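Local coordinates for glycosyl hydrolase family 2, TIM barrel domain protein (Parabacteroides merdae ATCC 43184, PDB 6DXU) that probably hydrolyses beta-glucuronides, as a glycoside hydrolase family 2 beta-glucuronidase of a human gut bacterium, at residues F493-M504 / W574-L585. Sequence-based numbering, arbitrary orientation.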
loop_
_atom_site.group_PDB
_atom_site.type_symbol
_atom_site.label_atom_id
_atom_site.label_comp_id
_atom_site.label_asym_id
_atom_site.label_seq_id
_atom_site.Cartn_x
_atom_site.Cartn_y
_atom_site.Cartn_z
ATOM N N PHE D 493 -44.985 32.782 -13.868
ATOM C CA PHE D 493 -44.806 31.947 -15.043
ATOM C C PHE D 493 -45.134 32.682 -16.338
ATOM O O PHE D 493 -44.727 32.214 -17.406
ATOM C CB PHE D 493 -45.581 30.616 -14.922
ATOM C CG PHE D 493 -47.089 30.735 -14.745
ATOM C CD1 PHE D 493 -47.692 30.268 -13.578
ATOM C CD2 PHE D 493 -47.905 31.199 -15.770
ATOM C CE1 PHE D 493 -49.076 30.316 -13.413
ATOM C CE2 PHE D 493 -49.287 31.251 -15.613
ATOM C CZ PHE D 493 -49.873 30.805 -14.421
ATOM N N THR D 494 -45.813 33.834 -16.281
ATOM C CA THR D 494 -46.015 34.597 -17.513
ATOM C C THR D 494 -44.724 35.215 -18.047
ATOM O O THR D 494 -44.725 35.714 -19.176
ATOM C CB THR D 494 -47.064 35.698 -17.293
ATOM O OG1 THR D 494 -46.719 36.447 -16.124
ATOM C CG2 THR D 494 -48.442 35.095 -17.109
ATOM N N ASP D 495 -43.633 35.182 -17.281
ATOM C CA ASP D 495 -42.322 35.607 -17.767
ATOM C C ASP D 495 -41.560 34.517 -18.521
ATOM O O ASP D 495 -40.446 34.784 -18.986
ATOM C CB ASP D 495 -41.463 36.112 -16.609
ATOM C CG ASP D 495 -41.836 37.520 -16.177
ATOM O OD1 ASP D 495 -42.602 38.182 -16.905
ATOM O OD2 ASP D 495 -41.345 37.971 -15.123
ATOM N N TYR D 496 -42.129 33.318 -18.673
ATOM C CA TYR D 496 -41.390 32.195 -19.248
ATOM C C TYR D 496 -40.820 32.535 -20.628
ATOM O O TYR D 496 -39.626 32.331 -20.889
ATOM C CB TYR D 496 -42.302 30.966 -19.329
ATOM C CG TYR D 496 -41.841 29.932 -20.340
ATOM C CD1 TYR D 496 -42.556 29.713 -21.521
ATOM C CD2 TYR D 496 -40.680 29.200 -20.129
ATOM C CE1 TYR D 496 -42.134 28.770 -22.454
ATOM C CE2 TYR D 496 -40.246 28.271 -21.051
ATOM C CZ TYR D 496 -40.974 28.060 -22.208
ATOM O OH TYR D 496 -40.537 27.128 -23.124
ATOM N N LYS D 497 -41.657 33.055 -21.527
ATOM C CA LYS D 497 -41.208 33.293 -22.898
ATOM C C LYS D 497 -40.103 34.343 -22.950
ATOM O O LYS D 497 -39.085 34.156 -23.635
ATOM C CB LYS D 497 -42.389 33.716 -23.770
ATOM C CG LYS D 497 -42.020 33.971 -25.227
ATOM C CD LYS D 497 -43.271 34.181 -26.050
ATOM C CE LYS D 497 -42.954 34.615 -27.463
ATOM N NZ LYS D 497 -44.222 34.659 -28.263
ATOM N N SER D 498 -40.277 35.455 -22.231
ATOM C CA SER D 498 -39.265 36.509 -22.286
ATOM C C SER D 498 -37.942 36.043 -21.678
ATOM O O SER D 498 -36.864 36.375 -22.194
ATOM C CB SER D 498 -39.769 37.774 -21.593
ATOM O OG SER D 498 -39.919 37.581 -20.203
ATOM N N ILE D 499 -37.994 35.300 -20.567
ATOM C CA ILE D 499 -36.755 34.776 -19.997
ATOM C C ILE D 499 -36.074 33.843 -20.989
ATOM O O ILE D 499 -34.850 33.887 -21.165
ATOM C CB ILE D 499 -37.019 34.078 -18.649
ATOM C CG1 ILE D 499 -37.519 35.088 -17.615
ATOM C CG2 ILE D 499 -35.728 33.414 -18.134
ATOM C CD1 ILE D 499 -38.036 34.446 -16.332
ATOM N N SER D 500 -36.858 32.986 -21.654
ATOM C CA SER D 500 -36.301 32.070 -22.647
ATOM C C SER D 500 -35.661 32.825 -23.814
ATOM O O SER D 500 -34.580 32.449 -24.288
ATOM C CB SER D 500 -37.391 31.123 -23.156
ATOM O OG SER D 500 -37.942 30.320 -22.115
ATOM N N GLU D 501 -36.311 33.895 -24.286
ATOM C CA GLU D 501 -35.741 34.699 -25.369
ATOM C C GLU D 501 -34.400 35.296 -24.965
ATOM O O GLU D 501 -33.444 35.307 -25.754
ATOM C CB GLU D 501 -36.718 35.806 -25.769
ATOM C CG GLU D 501 -37.908 35.314 -26.584
ATOM C CD GLU D 501 -38.993 36.371 -26.721
ATOM O OE1 GLU D 501 -38.981 37.353 -25.946
ATOM O OE2 GLU D 501 -39.880 36.203 -27.583
ATOM N N GLN D 502 -34.317 35.822 -23.747
ATOM C CA GLN D 502 -33.056 36.379 -23.270
ATOM C C GLN D 502 -31.993 35.298 -23.121
ATOM O O GLN D 502 -30.818 35.529 -23.432
ATOM C CB GLN D 502 -33.269 37.104 -21.943
ATOM C CG GLN D 502 -34.183 38.311 -22.046
ATOM N N GLU D 503 -32.375 34.126 -22.614
ATOM C CA GLU D 503 -31.387 33.086 -22.351
ATOM C C GLU D 503 -30.854 32.455 -23.631
ATOM O O GLU D 503 -29.656 32.170 -23.725
ATOM C CB GLU D 503 -31.983 32.020 -21.428
ATOM C CG GLU D 503 -32.103 32.488 -19.987
ATOM C CD GLU D 503 -30.722 32.680 -19.340
ATOM O OE1 GLU D 503 -29.783 31.925 -19.686
ATOM O OE2 GLU D 503 -30.570 33.590 -18.499
ATOM N N MET D 504 -31.717 32.222 -24.624
ATOM C CA MET D 504 -31.254 31.545 -25.829
ATOM C C MET D 504 -30.162 32.334 -26.540
ATOM O O MET D 504 -29.323 31.742 -27.227
ATOM C CB MET D 504 -32.434 31.260 -26.765
ATOM C CG MET D 504 -33.004 32.461 -27.504
ATOM S SD MET D 504 -32.054 32.917 -28.978
ATOM C CE MET D 504 -32.430 31.560 -30.087
ATOM N N TRP D 574 -49.793 27.456 -19.420
ATOM C CA TRP D 574 -49.154 28.667 -19.925
ATOM C C TRP D 574 -47.901 28.343 -20.735
ATOM O O TRP D 574 -47.750 28.804 -21.876
ATOM C CB TRP D 574 -48.811 29.598 -18.761
ATOM C CG TRP D 574 -48.182 30.857 -19.243
ATOM C CD1 TRP D 574 -46.844 31.111 -19.396
ATOM C CD2 TRP D 574 -48.867 32.022 -19.717
ATOM N NE1 TRP D 574 -46.657 32.372 -19.908
ATOM C CE2 TRP D 574 -47.884 32.952 -20.119
ATOM C CE3 TRP D 574 -50.217 32.374 -19.830
ATOM C CZ2 TRP D 574 -48.205 34.211 -20.614
ATOM C CZ3 TRP D 574 -50.537 33.627 -20.329
ATOM C CH2 TRP D 574 -49.531 34.532 -20.714
ATOM N N HIS D 575 -46.990 27.548 -20.160
ATOM C CA HIS D 575 -45.753 27.198 -20.858
ATOM C C HIS D 575 -46.042 26.593 -22.227
ATOM O O HIS D 575 -45.404 26.942 -23.230
ATOM C CB HIS D 575 -44.932 26.206 -20.028
ATOM C CG HIS D 575 -44.136 26.826 -18.923
ATOM N ND1 HIS D 575 -44.711 27.290 -17.762
ATOM C CD2 HIS D 575 -42.803 27.025 -18.788
ATOM C CE1 HIS D 575 -43.772 27.760 -16.962
ATOM N NE2 HIS D 575 -42.602 27.609 -17.560
ATOM N N LEU D 576 -46.993 25.660 -22.283
ATOM C CA LEU D 576 -47.231 24.932 -23.525
ATOM C C LEU D 576 -47.848 25.831 -24.593
ATOM O O LEU D 576 -47.535 25.695 -25.780
ATOM C CB LEU D 576 -48.123 23.720 -23.261
ATOM C CG LEU D 576 -47.469 22.725 -22.299
ATOM C CD1 LEU D 576 -48.293 21.454 -22.181
ATOM C CD2 LEU D 576 -46.038 22.420 -22.766
ATOM N N LYS D 577 -48.735 26.746 -24.207
ATOM C CA LYS D 577 -49.291 27.617 -25.236
ATOM C C LYS D 577 -48.262 28.643 -25.700
ATOM O O LYS D 577 -48.242 29.003 -26.883
ATOM C CB LYS D 577 -50.584 28.262 -24.745
ATOM C CG LYS D 577 -50.439 29.315 -23.705
ATOM C CD LYS D 577 -50.716 30.685 -24.289
ATOM C CE LYS D 577 -50.663 31.748 -23.205
ATOM N NZ LYS D 577 -50.226 33.072 -23.723
ATOM N N GLU D 578 -47.360 29.069 -24.813
ATOM C CA GLU D 578 -46.268 29.943 -25.235
ATOM C C GLU D 578 -45.356 29.251 -26.246
ATOM O O GLU D 578 -44.866 29.886 -27.190
ATOM C CB GLU D 578 -45.466 30.406 -24.018
ATOM C CG GLU D 578 -46.220 31.370 -23.101
ATOM C CD GLU D 578 -46.445 32.742 -23.722
ATOM O OE1 GLU D 578 -45.735 33.701 -23.326
ATOM O OE2 GLU D 578 -47.333 32.855 -24.598
ATOM N N GLN D 579 -45.104 27.953 -26.066
ATOM C CA GLN D 579 -44.188 27.267 -26.971
ATOM C C GLN D 579 -44.721 27.199 -28.398
ATOM O O GLN D 579 -43.926 27.096 -29.341
ATOM C CB GLN D 579 -43.877 25.867 -26.441
ATOM C CG GLN D 579 -43.030 25.916 -25.167
ATOM C CD GLN D 579 -42.732 24.549 -24.584
ATOM O OE1 GLN D 579 -43.094 23.509 -25.151
ATOM N NE2 GLN D 579 -42.063 24.545 -23.439
ATOM N N GLU D 580 -46.036 27.285 -28.588
ATOM C CA GLU D 580 -46.556 27.306 -29.953
ATOM C C GLU D 580 -46.182 28.575 -30.713
ATOM O O GLU D 580 -46.334 28.610 -31.941
ATOM C CB GLU D 580 -48.078 27.122 -29.931
ATOM C CG GLU D 580 -48.493 25.751 -29.401
ATOM C CD GLU D 580 -49.982 25.487 -29.511
ATOM O OE1 GLU D 580 -50.705 26.344 -30.055
ATOM O OE2 GLU D 580 -50.423 24.406 -29.077
ATOM N N THR D 581 -45.675 29.601 -30.026
ATOM C CA THR D 581 -45.316 30.869 -30.656
ATOM C C THR D 581 -43.821 31.157 -30.575
ATOM O O THR D 581 -43.410 32.319 -30.663
ATOM C CB THR D 581 -46.113 32.020 -30.032
ATOM O OG1 THR D 581 -45.663 32.255 -28.691
ATOM C CG2 THR D 581 -47.602 31.694 -30.021
ATOM N N MET D 582 -42.994 30.128 -30.377
ATOM C CA MET D 582 -41.549 30.283 -30.216
ATOM C C MET D 582 -40.883 29.422 -31.282
ATOM O O MET D 582 -40.373 28.328 -30.988
ATOM C CB MET D 582 -41.116 29.888 -28.804
ATOM C CG MET D 582 -41.722 30.783 -27.731
ATOM S SD MET D 582 -41.724 30.105 -26.049
ATOM C CE MET D 582 -40.000 30.265 -25.570
ATOM N N PRO D 583 -40.875 29.876 -32.540
ATOM C CA PRO D 583 -40.408 28.999 -33.625
ATOM C C PRO D 583 -38.912 28.729 -33.585
ATOM O O PRO D 583 -38.466 27.750 -34.195
ATOM C CB PRO D 583 -40.830 29.758 -34.896
ATOM C CG PRO D 583 -40.850 31.194 -34.479
ATOM C CD PRO D 583 -41.290 31.205 -33.029
ATOM N N TRP D 584 -38.136 29.555 -32.883
ATOM C CA TRP D 584 -36.692 29.414 -32.748
ATOM C C TRP D 584 -36.287 28.403 -31.678
ATOM O O TRP D 584 -35.091 28.122 -31.537
ATOM C CB TRP D 584 -36.078 30.774 -32.392
ATOM C CG TRP D 584 -36.833 31.407 -31.264
ATOM C CD1 TRP D 584 -37.871 32.290 -31.363
ATOM C CD2 TRP D 584 -36.658 31.149 -29.863
ATOM N NE1 TRP D 584 -38.333 32.621 -30.112
ATOM C CE2 TRP D 584 -37.606 31.937 -29.173
ATOM C CE3 TRP D 584 -35.774 30.352 -29.126
ATOM C CZ2 TRP D 584 -37.708 31.941 -27.781
ATOM C CZ3 TRP D 584 -35.875 30.361 -27.724
ATOM C CH2 TRP D 584 -36.837 31.148 -27.076
ATOM N N LEU D 585 -37.249 27.865 -30.930
ATOM C CA LEU D 585 -36.966 27.078 -29.739
ATOM C C LEU D 585 -36.643 25.636 -30.108
ATOM O O LEU D 585 -37.420 24.974 -30.801
ATOM C CB LEU D 585 -38.166 27.121 -28.793
ATOM C CG LEU D 585 -38.098 26.258 -27.539
ATOM C CD1 LEU D 585 -36.968 26.728 -26.608
ATOM C CD2 LEU D 585 -39.452 26.287 -26.836
HETATM O O HOH W 1 -44.449 33.767 -21.033
#
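Tyr496 reaches from helix 496-504 into the side of helix 565-579. Its CG stands anti to the backbone N (chi1 159°), which carries the ring across to the second helix. CB lies over one face of the His575 ring in a CH-pi contact. Further out, CD2 comes to 3.3 Å from His575 CD2, which lies over one face of the tyrosine ring, and the two ring planes are 39° apart. At the ring edge, near its plane, CD1 meets Glu578 CB. CE1 touches Met582 SD at 3.9 Å, an oblique Met-aromatic contact. At the tip, OH accepts a hydrogen bond from Gln579 NE2 (3.0 Å), slightly tilted from the amide plane. Gln579 NE2 also bonds Thr588 on strand 587-589. Replacing Tyr496 with an alanine would probably open a gap beside His575 and Met582 and cost Gln579 NE2 one of its acceptors. The two helices belong to the TIM-barrel region of this family 2 enzyme, and the axes of 496-504 and 574-579 cross at -55°. The chain after helix 565-579 turns at 579-582 and 582-585 on its way to the parallel barrel strand 587-589. Lys497 runs fully extended to this first turn. Its NZ bonds Thr581 OG1 at 2.8 Å, and Thr581 OG1 in turn donates to Glu578 O. Just ahead of Tyr496 in the chain, Thr494 CG2 sits over one face of the six-membered ring of Trp574 in a CH-pi contact, 3.7 Å from its centroid. Glu578 CG and Lys577 CE cover the opposite face. One water joins Trp574 NE1, Glu578 OE1, Thr494 O and Lys497 N, and so ties both segments together. At the far end, Met504 CG packs 3.6 Å from Trp584 CZ3, while Glu501 CG touches CZ2 of the same indole.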